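Local atomic coordinates of chitin deacetylase (Bombyx mori, PDB entry 5ZNT), a protein that uses zinc to hydrolyse the N-acetamido groups of N-acetyl-D-glucosamine residues in chitin, turning the polymer into chitosan and releasing acetate. Residues Asn155-Met160 with Leu167-Ile172; Arg110-Ser113 with Asp119-Lys122; His192-His195 with Ser200-Thr203. All blocks are in the same frame, centred on the assembly; numbering follows the deposited sequence.

Contact 1 of 3, residues Asn155-Met160 with Leu167-Ile172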
loop_
_atom_site.group_PDB
_atom_site.type_symbol
_atom_site.label_atom_id
_atom_site.label_comp_id
_atom_site.label_asym_id
_atom_site.label_seq_id
_atom_site.Cartn_x
_atom_site.Cartn_y
_atom_site.Cartn_z
ATOM N N ASN A 155 -10.476 3.605 -16.712
ATOM C CA ASN A 155 -11.710 3.192 -16.058
ATOM C C ASN A 155 -11.765 1.685 -15.860
ATOM O O ASN A 155 -12.424 1.216 -14.932
ATOM C CB ASN A 155 -12.934 3.645 -16.862
ATOM C CG ASN A 155 -13.108 5.161 -16.846
ATOM O OD1 ASN A 155 -13.440 5.753 -15.801
ATOM N ND2 ASN A 155 -12.875 5.801 -18.002
ATOM N N ASN A 156 -11.104 0.926 -16.733
ATOM C CA ASN A 156 -11.184 -0.531 -16.665
ATOM C C ASN A 156 -10.714 -1.048 -15.312
ATOM O O ASN A 156 -11.373 -1.900 -14.708
ATOM C CB ASN A 156 -10.361 -1.153 -17.790
ATOM C CG ASN A 156 -11.052 -1.035 -19.139
ATOM O OD1 ASN A 156 -12.217 -0.632 -19.227
ATOM N ND2 ASN A 156 -10.337 -1.379 -20.189
ATOM N N GLN A 157 -9.567 -0.554 -14.827
ATOM C CA GLN A 157 -9.068 -1.000 -13.525
ATOM C C GLN A 157 -10.114 -0.780 -12.449
ATOM O O GLN A 157 -10.395 -1.671 -11.639
ATOM C CB GLN A 157 -7.773 -0.273 -13.161
ATOM C CG GLN A 157 -7.312 -0.584 -11.704
ATOM C CD GLN A 157 -6.060 0.169 -11.287
ATOM O OE1 GLN A 157 -5.480 0.907 -12.082
ATOM N NE2 GLN A 157 -5.637 -0.015 -10.022
ATOM N N PHE A 158 -10.741 0.404 -12.452
ATOM C CA PHE A 158 -11.656 0.746 -11.376
ATOM C C PHE A 158 -13.016 0.102 -11.565
ATOM O O PHE A 158 -13.660 -0.244 -10.570
ATOM C CB PHE A 158 -11.739 2.277 -11.248
ATOM C CG PHE A 158 -10.481 2.872 -10.706
ATOM C CD1 PHE A 158 -9.369 3.032 -11.518
ATOM C CD2 PHE A 158 -10.372 3.174 -9.352
ATOM C CE1 PHE A 158 -8.187 3.526 -11.013
ATOM C CE2 PHE A 158 -9.189 3.668 -8.836
ATOM C CZ PHE A 158 -8.102 3.853 -9.665
ATOM N N THR A 159 -13.464 -0.098 -12.815
ATOM C CA THR A 159 -14.641 -0.933 -13.029
ATOM C C THR A 159 -14.424 -2.326 -12.434
ATOM O O THR A 159 -15.273 -2.844 -11.702
ATOM C CB THR A 159 -14.966 -1.027 -14.525
ATOM O OG1 THR A 159 -15.199 0.289 -15.051
ATOM C CG2 THR A 159 -16.214 -1.898 -14.747
ATOM N N MET A 160 -13.269 -2.930 -12.719
ATOM C CA MET A 160 -12.958 -4.222 -12.110
ATOM C C MET A 160 -13.031 -4.133 -10.591
ATOM O O MET A 160 -13.662 -4.970 -9.936
ATOM C CB MET A 160 -11.570 -4.698 -12.557
ATOM C CG MET A 160 -11.132 -6.044 -11.933
ATOM S SD MET A 160 -10.448 -5.886 -10.261
ATOM C CE MET A 160 -8.891 -5.060 -10.566
ATOM N N LEU A 167 -11.569 -2.564 -1.779
ATOM C CA LEU A 167 -11.859 -1.338 -1.038
ATOM C C LEU A 167 -11.123 -0.143 -1.631
ATOM O O LEU A 167 -11.707 0.930 -1.825
ATOM C CB LEU A 167 -11.485 -1.511 0.431
ATOM C CG LEU A 167 -11.668 -0.280 1.323
ATOM C CD1 LEU A 167 -13.157 0.122 1.372
ATOM C CD2 LEU A 167 -11.091 -0.561 2.717
ATOM N N TYR A 168 -9.839 -0.297 -1.928
ATOM C CA TYR A 168 -9.086 0.862 -2.354
ATOM C C TYR A 168 -8.040 0.474 -3.369
ATOM O O TYR A 168 -7.566 -0.669 -3.413
ATOM C CB TYR A 168 -8.405 1.575 -1.180
ATOM C CG TYR A 168 -7.288 0.779 -0.533
ATOM C CD1 TYR A 168 -5.973 0.887 -0.987
ATOM C CD2 TYR A 168 -7.554 -0.095 0.513
ATOM C CE1 TYR A 168 -4.941 0.151 -0.396
ATOM C CE2 TYR A 168 -6.532 -0.845 1.103
ATOM C CZ TYR A 168 -5.234 -0.704 0.649
ATOM O OH TYR A 168 -4.225 -1.443 1.214
ATOM N N ASP A 169 -7.664 1.467 -4.161
ATOM C CA ASP A 169 -6.493 1.434 -5.007
ATOM C C ASP A 169 -5.428 2.359 -4.432
ATOM O O ASP A 169 -5.738 3.378 -3.806
ATOM C CB ASP A 169 -6.853 1.875 -6.423
ATOM C CG ASP A 169 -5.644 2.037 -7.287
ATOM O OD1 ASP A 169 -5.026 1.008 -7.624
ATOM O OD2 ASP A 169 -5.277 3.183 -7.610
ATOM N N SER A 170 -4.160 1.987 -4.628
ATOM C CA SER A 170 -3.026 2.872 -4.344
ATOM C C SER A 170 -2.060 2.741 -5.520
ATOM O O SER A 170 -0.954 2.204 -5.413
ATOM C CB SER A 170 -2.335 2.558 -3.016
ATOM O OG SER A 170 -1.374 3.584 -2.716
ATOM N N THR A 171 -2.504 3.231 -6.665
ATOM C CA THR A 171 -1.705 3.268 -7.885
ATOM C C THR A 171 -1.553 4.676 -8.454
ATOM O O THR A 171 -0.569 4.953 -9.141
ATOM C CB THR A 171 -2.350 2.370 -8.954
ATOM O OG1 THR A 171 -2.623 1.077 -8.396
ATOM C CG2 THR A 171 -1.465 2.241 -10.179
ATOM N N ILE A 172 -2.494 5.568 -8.172
ATOM C CA ILE A 172 -2.507 6.896 -8.773
ATOM C C ILE A 172 -1.533 7.796 -8.029
ATOM O O ILE A 172 -1.580 7.897 -6.799
ATOM C CB ILE A 172 -3.928 7.471 -8.755
ATOM C CG1 ILE A 172 -4.808 6.634 -9.685
ATOM C CG2 ILE A 172 -3.910 8.973 -9.164
ATOM C CD1 ILE A 172 -6.274 6.994 -9.599
#

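Contact 2 of 3, residues Arg110-Ser113 with Asp119-Lys122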
loop_
_atom_site.group_PDB
_atom_site.type_symbol
_atom_site.label_atom_id
_atom_site.label_comp_id
_atom_site.label_asym_id
_atom_site.label_seq_id
_atom_site.Cartn_x
_atom_site.Cartn_y
_atom_site.Cartn_z
ATOM N N ARG A 110 2.559 -1.377 -21.340
ATOM C CA ARG A 110 1.409 -1.097 -22.178
ATOM C C ARG A 110 0.305 -2.122 -21.965
ATOM O O ARG A 110 -0.873 -1.816 -22.196
ATOM C CB ARG A 110 1.841 -1.032 -23.645
ATOM C CG ARG A 110 3.212 -0.372 -23.831
ATOM C CD ARG A 110 3.942 -0.858 -25.088
ATOM N NE ARG A 110 3.964 -2.314 -25.199
ATOM C CZ ARG A 110 4.205 -2.980 -26.324
ATOM N NH1 ARG A 110 4.448 -2.320 -27.452
ATOM N NH2 ARG A 110 4.203 -4.307 -26.322
ATOM N N PHE A 111 0.657 -3.335 -21.517
ATOM C CA PHE A 111 -0.389 -4.287 -21.145
ATOM C C PHE A 111 -1.304 -3.693 -20.082
ATOM O O PHE A 111 -2.528 -3.697 -20.232
ATOM C CB PHE A 111 0.212 -5.605 -20.648
ATOM C CG PHE A 111 -0.746 -6.412 -19.802
ATOM C CD1 PHE A 111 -1.725 -7.196 -20.403
ATOM C CD2 PHE A 111 -0.690 -6.357 -18.409
ATOM C CE1 PHE A 111 -2.627 -7.915 -19.637
ATOM C CE2 PHE A 111 -1.582 -7.070 -17.636
ATOM C CZ PHE A 111 -2.554 -7.860 -18.243
ATOM N N TRP A 112 -0.721 -3.145 -19.009
ATOM C CA TRP A 112 -1.532 -2.612 -17.912
ATOM C C TRP A 112 -2.366 -1.412 -18.361
ATOM O O TRP A 112 -3.556 -1.305 -18.030
ATOM C CB TRP A 112 -0.628 -2.232 -16.738
ATOM C CG TRP A 112 0.076 -3.425 -16.162
ATOM C CD1 TRP A 112 1.381 -3.775 -16.336
ATOM C CD2 TRP A 112 -0.511 -4.445 -15.350
ATOM N NE1 TRP A 112 1.651 -4.945 -15.673
ATOM C CE2 TRP A 112 0.504 -5.382 -15.059
ATOM C CE3 TRP A 112 -1.795 -4.657 -14.846
ATOM C CZ2 TRP A 112 0.276 -6.518 -14.271
ATOM C CZ3 TRP A 112 -2.023 -5.781 -14.046
ATOM C CH2 TRP A 112 -1.000 -6.702 -13.784
ATOM N N SER A 113 -1.753 -0.483 -19.091
ATOM C CA SER A 113 -2.456 0.752 -19.414
ATOM C C SER A 113 -3.588 0.522 -20.413
ATOM O O SER A 113 -4.481 1.371 -20.519
ATOM C CB SER A 113 -1.462 1.796 -19.936
ATOM O OG SER A 113 -0.576 2.224 -18.899
ATOM N N ASP A 119 -8.935 -8.718 -17.853
ATOM C CA ASP A 119 -7.504 -8.829 -17.576
ATOM C C ASP A 119 -7.181 -8.334 -16.166
ATOM O O ASP A 119 -6.448 -8.988 -15.415
ATOM C CB ASP A 119 -6.683 -8.016 -18.581
ATOM C CG ASP A 119 -6.629 -8.621 -19.988
ATOM O OD1 ASP A 119 -6.708 -9.860 -20.158
ATOM O OD2 ASP A 119 -6.480 -7.811 -20.937
ATOM N N TRP A 120 -7.693 -7.151 -15.810
ATOM C CA TRP A 120 -7.469 -6.620 -14.468
ATOM C C TRP A 120 -8.008 -7.575 -13.416
ATOM O O TRP A 120 -7.385 -7.765 -12.366
ATOM C CB TRP A 120 -8.129 -5.242 -14.320
ATOM C CG TRP A 120 -7.283 -4.155 -14.865
ATOM C CD1 TRP A 120 -7.398 -3.545 -16.099
ATOM C CD2 TRP A 120 -6.168 -3.544 -14.217
ATOM N NE1 TRP A 120 -6.418 -2.590 -16.246
ATOM C CE2 TRP A 120 -5.639 -2.578 -15.114
ATOM C CE3 TRP A 120 -5.546 -3.730 -12.968
ATOM C CZ2 TRP A 120 -4.538 -1.786 -14.792
ATOM C CZ3 TRP A 120 -4.456 -2.937 -12.647
ATOM C CH2 TRP A 120 -3.963 -1.974 -13.557
ATOM N N GLY A 121 -9.175 -8.168 -13.675
ATOM C CA GLY A 121 -9.754 -9.106 -12.726
ATOM C C GLY A 121 -8.902 -10.349 -12.559
ATOM O O GLY A 121 -8.643 -10.781 -11.431
ATOM N N LYS A 122 -8.422 -10.919 -13.669
ATOM C CA LYS A 122 -7.590 -12.120 -13.556
ATOM C C LYS A 122 -6.318 -11.833 -12.776
ATOM O O LYS A 122 -5.891 -12.655 -11.962
ATOM C CB LYS A 122 -7.252 -12.677 -14.934
ATOM C CG LYS A 122 -8.470 -13.301 -15.638
ATOM C CD LYS A 122 -8.130 -13.654 -17.081
ATOM C CE LYS A 122 -8.267 -15.134 -17.336
ATOM N NZ LYS A 122 -7.724 -15.492 -18.676
HETATM O O HOH W 1 -6.303 -0.839 -18.589
#

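Contact 3 of 3, residues His192-His195 with Ser200-Thr203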
loop_
_atom_site.group_PDB
_atom_site.type_symbol
_atom_site.label_atom_id
_atom_site.label_comp_id
_atom_site.label_asym_id
_atom_site.label_seq_id
_atom_site.Cartn_x
_atom_site.Cartn_y
_atom_site.Cartn_z
ATOM N N HIS A 192 -6.752 16.197 -8.957
ATOM C CA HIS A 192 -5.416 16.521 -9.441
ATOM C C HIS A 192 -5.267 15.932 -10.830
ATOM O O HIS A 192 -6.074 15.110 -11.261
ATOM C CB HIS A 192 -4.320 15.988 -8.515
ATOM C CG HIS A 192 -4.332 14.497 -8.379
ATOM N ND1 HIS A 192 -3.654 13.668 -9.248
ATOM C CD2 HIS A 192 -4.946 13.689 -7.482
ATOM C CE1 HIS A 192 -3.849 12.409 -8.886
ATOM N NE2 HIS A 192 -4.635 12.393 -7.823
ATOM N N ARG A 193 -4.224 16.374 -11.529
ATOM C CA ARG A 193 -3.955 15.909 -12.881
ATOM C C ARG A 193 -3.558 14.433 -12.884
ATOM O O ARG A 193 -2.957 13.921 -11.933
ATOM C CB ARG A 193 -2.821 16.711 -13.517
ATOM C CG ARG A 193 -3.122 18.184 -13.763
ATOM C CD ARG A 193 -2.050 18.789 -14.662
ATOM N NE ARG A 193 -2.480 20.114 -15.100
ATOM C CZ ARG A 193 -2.321 21.217 -14.376
ATOM N NH1 ARG A 193 -1.738 21.139 -13.187
ATOM N NH2 ARG A 193 -2.764 22.390 -14.839
ATOM N N CYS A 194 -3.887 13.762 -13.981
ATOM C CA CYS A 194 -3.337 12.437 -14.257
ATOM C C CYS A 194 -1.839 12.576 -14.486
ATOM O O CYS A 194 -1.409 13.229 -15.440
ATOM C CB CYS A 194 -4.026 11.833 -15.475
ATOM S SG CYS A 194 -3.658 10.061 -15.676
ATOM N N HIS A 195 -1.036 11.974 -13.614
ATOM C CA HIS A 195 0.388 12.259 -13.525
ATOM C C HIS A 195 1.207 11.034 -13.910
ATOM O O HIS A 195 0.907 9.912 -13.487
ATOM C CB HIS A 195 0.745 12.719 -12.102
ATOM C CG HIS A 195 2.154 13.206 -11.946
ATOM N ND1 HIS A 195 2.624 14.350 -12.556
ATOM C CD2 HIS A 195 3.194 12.705 -11.234
ATOM C CE1 HIS A 195 3.893 14.528 -12.232
ATOM N NE2 HIS A 195 4.263 13.544 -11.429
ATOM N N SER A 200 -3.093 6.472 -18.086
ATOM C CA SER A 200 -4.517 6.462 -18.386
ATOM C C SER A 200 -5.260 6.391 -17.054
ATOM O O SER A 200 -5.283 5.338 -16.415
ATOM C CB SER A 200 -4.837 5.277 -19.307
ATOM O OG SER A 200 -6.204 4.898 -19.282
ATOM N N CYS A 201 -5.866 7.542 -16.616
ATOM C CA CYS A 201 -6.559 7.616 -15.332
ATOM C C CYS A 201 -8.060 7.451 -15.511
ATOM O O CYS A 201 -8.607 7.737 -16.583
ATOM C CB CYS A 201 -6.285 8.961 -14.640
ATOM S SG CYS A 201 -4.614 9.187 -14.071
ATOM N N PRO A 202 -8.766 7.017 -14.469
ATOM C CA PRO A 202 -10.224 6.915 -14.561
ATOM C C PRO A 202 -10.862 8.281 -14.764
ATOM O O PRO A 202 -10.338 9.308 -14.329
ATOM C CB PRO A 202 -10.631 6.314 -13.207
ATOM C CG PRO A 202 -9.515 6.685 -12.287
ATOM C CD PRO A 202 -8.275 6.602 -13.142
ATOM N N THR A 203 -12.010 8.278 -15.433
ATOM C CA THR A 203 -12.783 9.488 -15.648
ATOM C C THR A 203 -14.207 9.389 -15.156
ATOM O O THR A 203 -14.806 10.428 -14.857
ATOM C CB THR A 203 -12.829 9.852 -17.138
ATOM O OG1 THR A 203 -13.377 8.747 -17.864
ATOM C CG2 THR A 203 -11.457 10.169 -17.650
#

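Contact 1 of 3, residues Asn155-Met160 with Leu167-Ile172
The buried carboxylate of Asp169 meets two chemically unlike side chains from successive residues of one helix, the amide of Gln157 at OD1 and the phenyl ring of Phe158 beside OD2. Gln157 NE2 lies 2.7 Å from Asp169 OD1, with the amide and carboxylate planes almost perpendicular at 88°. Gln157 covers this distance because its chain is extended, CG standing anti to the backbone N (chi1 173°). Its OE1 accepts a hydrogen bond from the backbone N of Gly153, which is consistent with NE2 being the end of the amide that faces Asp169.

Phe158 arrives by the far end of its ring: CZ is 3.6 Å from Asp169 OD2, and CE2 is 3.8 Å from Asp169 CB. The same CZ touches the CD1 methyl of Ile172 at 3.6 Å, both approaches being oblique to the ring.

Two bonds within its own segment also hold the carboxylate. Thr171 OG1 donates to Asp169 OD1 on the syn side (2.5 Å), while Thr171 N reaches Asp169 OD2 from above the carboxylate plane (2.9 Å), an Asx turn. Thr171 OG1 in turn accepts from the backbone N of Ala147. An alanine in place of Asp169 would remove both acceptors, which would probably let the turn to Thr171 relax and leave Gln157 NE2 facing a gap.

The contact belongs to the beta-alpha-beta unit of strand 144-145, helix 154-163 and strand 168-169. Strand 168-169 runs parallel both to strand 144-145 and to strand 209-214, whose Glu210 accepts from Ile172 N and touches Phe158. Helix 117-134 packs against helix 154-163 through Trp120, which touches Gln157 and Met160.

Contact 2 of 3, residues Arg110-Ser113 with Asp119-Lys122
Trp112 and Trp120 form the aromatic part of this contact, meeting through their six-membered rings. The centroids are 5.2 Å apart and the planes inclined at 58°, a geometry that is neither a stack nor an edge-to-face pair. Contact is made by Trp112 CE3, which sits over one face of the Trp120 indole, offset toward its rim and 3.7 Å from CH2. On Trp120, CG lies anti to the carbonyl carbon (chi1 -82°), a setting that carries the benzo end of the indole to the neighbouring helix. Within its own helix Phe111 packs against Trp112, its CE2 lying 3.5 Å above the centre of the Trp112 ring.

A looser van der Waals contact sets the Phe111 ring obliquely beside the Asp119 side chain: Phe111 CE1 is 4.1 Å from Asp119 OD2, and Phe111 CZ passes Asp119 CB at a similar separation.

Polar linkage is carried by one water. It donates to Trp112 O (2.8 Å) and accepts from Trp120 NE1 (2.9 Å), lying at the edge of the indole and in its plane. The nearest Trp120 atom to Trp112 O is a carbon, CZ2, at 3.4 Å. The other indole N-H, that of Trp112, is bonded to the backbone O of Asn106, which anchors that ring to the preceding loop.

The arrangement is a helix-loop-helix connection, helix 109-113 leading through a short loop into helix 117-134 within the polysaccharide deacetylase domain. It comes a few residues after the His-x-x-x-His zinc-binding motif of carbohydrate esterase family 4, represented here by His101 and His105.

Contact 3 of 3, residues His192-His195 with Ser200-Thr203
Cys194 SG and Cys201 SG are joined covalently at 2.1 Å, and this disulfide accounts for nearly all of the contact. Its chi3 of 85° is close to the perpendicular that a relaxed S-S bond adopts, and the positive sign makes the twist right-handed. The two half-cystines reach the bond differently: SG of Cys194 is anti to its own backbone N (chi1 -168°), whereas SG of Cys201 lies beside the backbone N. The CA atoms of Cys194 and Cys201 are thereby held 5.9 Å apart. Beyond the bridge, Cys194 SG comes to 4.2 Å from Ser200 C.

The next shell fixes each arm. On the first, His192 ND1 donates to Arg193 O (2.8 Å), the donor standing above the carbonyl plane. The other ring nitrogen, His192 NE2, is hydrogen-bonded to Tyr184 OH, and His195 NE2 to Glu215 OE2. On the second arm, the backbone of Ser200 is hydrogen-bonded to that of Gly154, and the buried Pro202 rests on Asn155 and Phe158, tying it to helix 154-163.

Neither segment has regular secondary structure. The disulfide closes a small covalent ring in the irregular loop between strand 184-185 and strand 209-214, at the surface and away from the zinc site, one of several such cross-links in this secreted enzyme.

Segment 155-160 touches both other contacts. Toward contact 2, Met160 CG packs 3.4 Å from Gly121 N; toward contact 3, Asn155 OD1 is 2.9 Å from Thr203 N, probably a hydrogen bond. The centres of contacts 1 and 2 are about 11 Å apart. The centres of contacts 1 and 3 are about 12 Å apart, and those of contacts 2 and 3 about 17 Å. Contacts 1 and 2 both come near the metal: the Thr171 side chain is about 10 Å and that of Trp112 about 9 Å from the zinc ion bound by Asp46, His101 and His105. Contact 3 is peripheral.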